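Local coordinates for protein geranyltranstransferase (Marinomonas sp. MED121, PDB 4F62) that probably joins allylic and isopentenyl diphosphates into longer isoprenoid diphosphates, as a putative farnesyl-diphosphate synthase of the polyprenyl transferase group, at residues Y11-L20 and I63-A72. Numbering follows the deposited sequence.
Sequences YTQSRVDQYL and ISSLTDASAA
Arg15 reaches from helix 5-23 to Asp68 on helix 65-86, a worked example of how a salt bridge can be held in place by its neighbours. The arginine chain is extended from CG to NE, its first torsion turning CG away from the backbone N, and it runs straight out from CB; CG and CD pass Asp68 OD1, each at 3.7 Å. NE then donates to the syn lone pair of Asp68 OD1 at 2.8 Å, with an angle of 167° at the hydrogen. Beyond CZ, NH2 meets Asp68 OD2 on its syn side, though from 32° outside the carboxylate plane, completing a side-on grip with one nitrogen to each oxygen. NH1 turns back to Tyr11 OH, one helical turn earlier, and this in-plane bond helps fix the rotation of the guanidinium. Ile63 CG2 lies over one guanidinium face, 3.4 Å from Arg15 NH2. Asp68 OD1 takes a second bond from Tyr54 OH of helix 48-60, so three donors hold this carboxylate.

Nearer the backbone, Asp68 CB sits over the centre of the Tyr19 ring, a CH-pi contact of 3.6 Å to the centroid. Ala72 CB touches the edge of that ring and also packs against Leu20 CD2 at 3.7 Å, while Val16 CG2 rests on Ala71 and Ala72. These alanines line the crossing, where the axes of segments 11-20 and 65-72 pass 9.7 Å apart at 84°. The nearly perpendicular contact joins the N-terminal helix 5-23 to helix 65-86 in the all-helical isoprenoid synthase fold.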
loop_
_atom_site.group_PDB
_atom_site.type_symbol
_atom_site.label_atom_id
_atom_site.label_comp_id
_atom_site.label_asym_id
_atom_site.label_seq_id
_atom_site.Cartn_x
_atom_site.Cartn_y
_atom_site.Cartn_z
ATOM N N TYR A 11 -13.080 25.134 1.724
ATOM C CA TYR A 11 -12.430 24.799 2.999
ATOM C C TYR A 11 -11.711 23.447 2.960
ATOM O O TYR A 11 -10.519 23.351 3.302
ATOM C CB TYR A 11 -13.443 24.847 4.159
ATOM C CG TYR A 11 -12.858 24.411 5.495
ATOM C CD1 TYR A 11 -12.142 25.301 6.292
ATOM C CD2 TYR A 11 -13.025 23.114 5.951
ATOM C CE1 TYR A 11 -11.601 24.892 7.515
ATOM C CE2 TYR A 11 -12.485 22.693 7.160
ATOM C CZ TYR A 11 -11.779 23.585 7.938
ATOM O OH TYR A 11 -11.247 23.157 9.131
ATOM N N THR A 12 -12.429 22.401 2.551
ATOM C CA THR A 12 -11.865 21.053 2.584
ATOM C C THR A 12 -10.780 20.817 1.533
ATOM O O THR A 12 -9.814 20.093 1.779
ATOM C CB THR A 12 -12.966 19.970 2.466
ATOM O OG1 THR A 12 -13.716 20.198 1.277
ATOM C CG2 THR A 12 -13.910 20.062 3.646
ATOM N N GLN A 13 -10.961 21.389 0.349
ATOM C CA GLN A 13 -9.932 21.305 -0.682
ATOM C C GLN A 13 -8.630 21.979 -0.221
ATOM O O GLN A 13 -7.564 21.392 -0.340
ATOM C CB GLN A 13 -10.442 21.904 -2.008
ATOM C CG GLN A 13 -11.453 20.987 -2.730
ATOM C CD GLN A 13 -12.291 21.697 -3.803
ATOM O OE1 GLN A 13 -12.210 22.922 -3.985
ATOM N NE2 GLN A 13 -13.111 20.920 -4.511
ATOM N N SER A 14 -8.725 23.209 0.292
ATOM C CA SER A 14 -7.562 23.893 0.858
ATOM C C SER A 14 -6.960 23.057 1.986
ATOM O O SER A 14 -5.741 22.875 2.068
ATOM C CB SER A 14 -7.940 25.270 1.396
ATOM O OG SER A 14 -8.475 26.073 0.357
ATOM N N ARG A 15 -7.823 22.535 2.849
ATOM C CA ARG A 15 -7.356 21.782 4.001
ATOM C C ARG A 15 -6.611 20.505 3.596
ATOM O O ARG A 15 -5.494 20.256 4.078
ATOM C CB ARG A 15 -8.510 21.472 4.972
ATOM C CG ARG A 15 -8.047 20.792 6.257
ATOM C CD ARG A 15 -9.132 20.671 7.317
ATOM N NE ARG A 15 -8.649 19.848 8.426
ATOM C CZ ARG A 15 -8.931 20.055 9.707
ATOM N NH1 ARG A 15 -9.716 21.060 10.061
ATOM N NH2 ARG A 15 -8.421 19.252 10.637
ATOM N N VAL A 16 -7.193 19.691 2.714
ATOM C CA VAL A 16 -6.509 18.443 2.358
ATOM C C VAL A 16 -5.249 18.703 1.523
ATOM O O VAL A 16 -4.257 17.985 1.654
ATOM C CB VAL A 16 -7.451 17.383 1.705
ATOM C CG1 VAL A 16 -7.835 17.772 0.273
ATOM C CG2 VAL A 16 -6.803 15.992 1.729
ATOM N N ASP A 17 -5.284 19.737 0.684
ATOM C CA ASP A 17 -4.137 20.071 -0.153
ATOM C C ASP A 17 -2.915 20.511 0.661
ATOM O O ASP A 17 -1.807 20.032 0.429
ATOM C CB ASP A 17 -4.504 21.146 -1.179
ATOM C CG ASP A 17 -5.388 20.605 -2.303
ATOM O OD1 ASP A 17 -5.654 19.381 -2.322
ATOM O OD2 ASP A 17 -5.804 21.409 -3.163
ATOM N N GLN A 18 -3.118 21.437 1.594
ATOM C CA GLN A 18 -2.047 21.849 2.500
ATOM C C GLN A 18 -1.506 20.671 3.308
ATOM O O GLN A 18 -0.299 20.551 3.516
ATOM C CB GLN A 18 -2.531 22.931 3.465
ATOM C CG GLN A 18 -2.505 24.335 2.912
ATOM C CD GLN A 18 -3.030 25.343 3.922
ATOM O OE1 GLN A 18 -2.269 25.884 4.729
ATOM N NE2 GLN A 18 -4.341 25.582 3.896
ATOM N N TYR A 19 -2.398 19.807 3.775
ATOM C CA TYR A 19 -1.989 18.689 4.614
ATOM C C TYR A 19 -1.172 17.671 3.815
ATOM O O TYR A 19 -0.144 17.190 4.279
ATOM C CB TYR A 19 -3.222 18.025 5.227
ATOM C CG TYR A 19 -2.927 16.884 6.167
ATOM C CD1 TYR A 19 -2.620 17.121 7.502
ATOM C CD2 TYR A 19 -2.987 15.566 5.729
ATOM C CE1 TYR A 19 -2.370 16.074 8.371
ATOM C CE2 TYR A 19 -2.727 14.513 6.586
ATOM C CZ TYR A 19 -2.423 14.766 7.899
ATOM O OH TYR A 19 -2.171 13.719 8.760
ATOM N N LEU A 20 -1.632 17.344 2.610
ATOM C CA LEU A 20 -0.863 16.472 1.722
ATOM C C LEU A 20 0.541 17.042 1.494
ATOM O O LEU A 20 1.535 16.326 1.630
ATOM C CB LEU A 20 -1.587 16.266 0.382
ATOM C CG LEU A 20 -2.751 15.279 0.384
ATOM C CD1 LEU A 20 -3.647 15.531 -0.840
ATOM C CD2 LEU A 20 -2.219 13.829 0.405
ATOM N N ILE A 63 -14.026 17.196 13.177
ATOM C CA ILE A 63 -12.888 16.908 12.313
ATOM C C ILE A 63 -11.620 16.842 13.170
ATOM O O ILE A 63 -11.381 17.716 14.009
ATOM C CB ILE A 63 -12.726 17.982 11.209
ATOM C CG1 ILE A 63 -13.927 17.956 10.253
ATOM C CG2 ILE A 63 -11.435 17.742 10.436
ATOM C CD1 ILE A 63 -14.033 19.183 9.320
ATOM N N SER A 64 -10.817 15.802 12.958
ATOM C CA SER A 64 -9.683 15.499 13.819
ATOM C C SER A 64 -8.454 15.199 12.985
ATOM O O SER A 64 -8.540 15.141 11.764
ATOM C CB SER A 64 -9.996 14.273 14.682
ATOM O OG SER A 64 -11.049 14.558 15.577
ATOM N N SER A 65 -7.319 14.990 13.648
ATOM C CA SER A 65 -6.082 14.700 12.934
ATOM C C SER A 65 -6.218 13.438 12.080
ATOM O O SER A 65 -5.737 13.402 10.941
ATOM C CB SER A 65 -4.892 14.609 13.900
ATOM O OG SER A 65 -5.043 13.519 14.789
ATOM N N LEU A 66 -6.898 12.415 12.602
ATOM C CA LEU A 66 -7.127 11.204 11.807
ATOM C C LEU A 66 -8.150 11.412 10.690
ATOM O O LEU A 66 -8.231 10.600 9.769
ATOM C CB LEU A 66 -7.506 9.984 12.675
ATOM C CG LEU A 66 -6.389 9.427 13.580
ATOM C CD1 LEU A 66 -6.888 8.256 14.421
ATOM C CD2 LEU A 66 -5.193 8.991 12.751
ATOM N N THR A 67 -8.936 12.481 10.752
ATOM C CA THR A 67 -9.798 12.791 9.607
ATOM C C THR A 67 -8.932 13.311 8.464
ATOM O O THR A 67 -9.130 12.960 7.290
ATOM C CB THR A 67 -10.834 13.883 9.940
ATOM O OG1 THR A 67 -11.438 13.620 11.213
ATOM C CG2 THR A 67 -11.901 13.927 8.870
ATOM N N ASP A 68 -7.990 14.189 8.814
ATOM C CA ASP A 68 -6.978 14.649 7.859
ATOM C C ASP A 68 -6.197 13.478 7.270
ATOM O O ASP A 68 -6.028 13.388 6.050
ATOM C CB ASP A 68 -6.000 15.626 8.524
ATOM C CG ASP A 68 -6.580 17.014 8.676
ATOM O OD1 ASP A 68 -7.346 17.449 7.781
ATOM O OD2 ASP A 68 -6.281 17.664 9.694
ATOM N N ALA A 69 -5.722 12.581 8.134
ATOM C CA ALA A 69 -4.977 11.413 7.655
ATOM C C ALA A 69 -5.820 10.546 6.716
ATOM O O ALA A 69 -5.341 10.062 5.679
ATOM C CB ALA A 69 -4.460 10.591 8.836
ATOM N N SER A 70 -7.091 10.361 7.051
ATOM C CA SER A 70 -7.974 9.558 6.188
ATOM C C SER A 70 -8.242 10.220 4.848
ATOM O O SER A 70 -8.197 9.562 3.786
ATOM C CB SER A 70 -9.313 9.299 6.886
ATOM O OG SER A 70 -9.119 8.624 8.124
ATOM N N ALA A 71 -8.561 11.514 4.896
ATOM C CA ALA A 71 -8.920 12.226 3.683
ATOM C C ALA A 71 -7.725 12.192 2.757
ATOM O O ALA A 71 -7.863 11.923 1.566
ATOM C CB ALA A 71 -9.312 13.670 3.999
ATOM N N ALA A 72 -6.543 12.432 3.323
ATOM C CA ALA A 72 -5.313 12.460 2.540
ATOM C C ALA A 72 -4.967 11.072 2.006
ATOM O O ALA A 72 -4.536 10.942 0.858
ATOM C CB ALA A 72 -4.160 13.001 3.389
#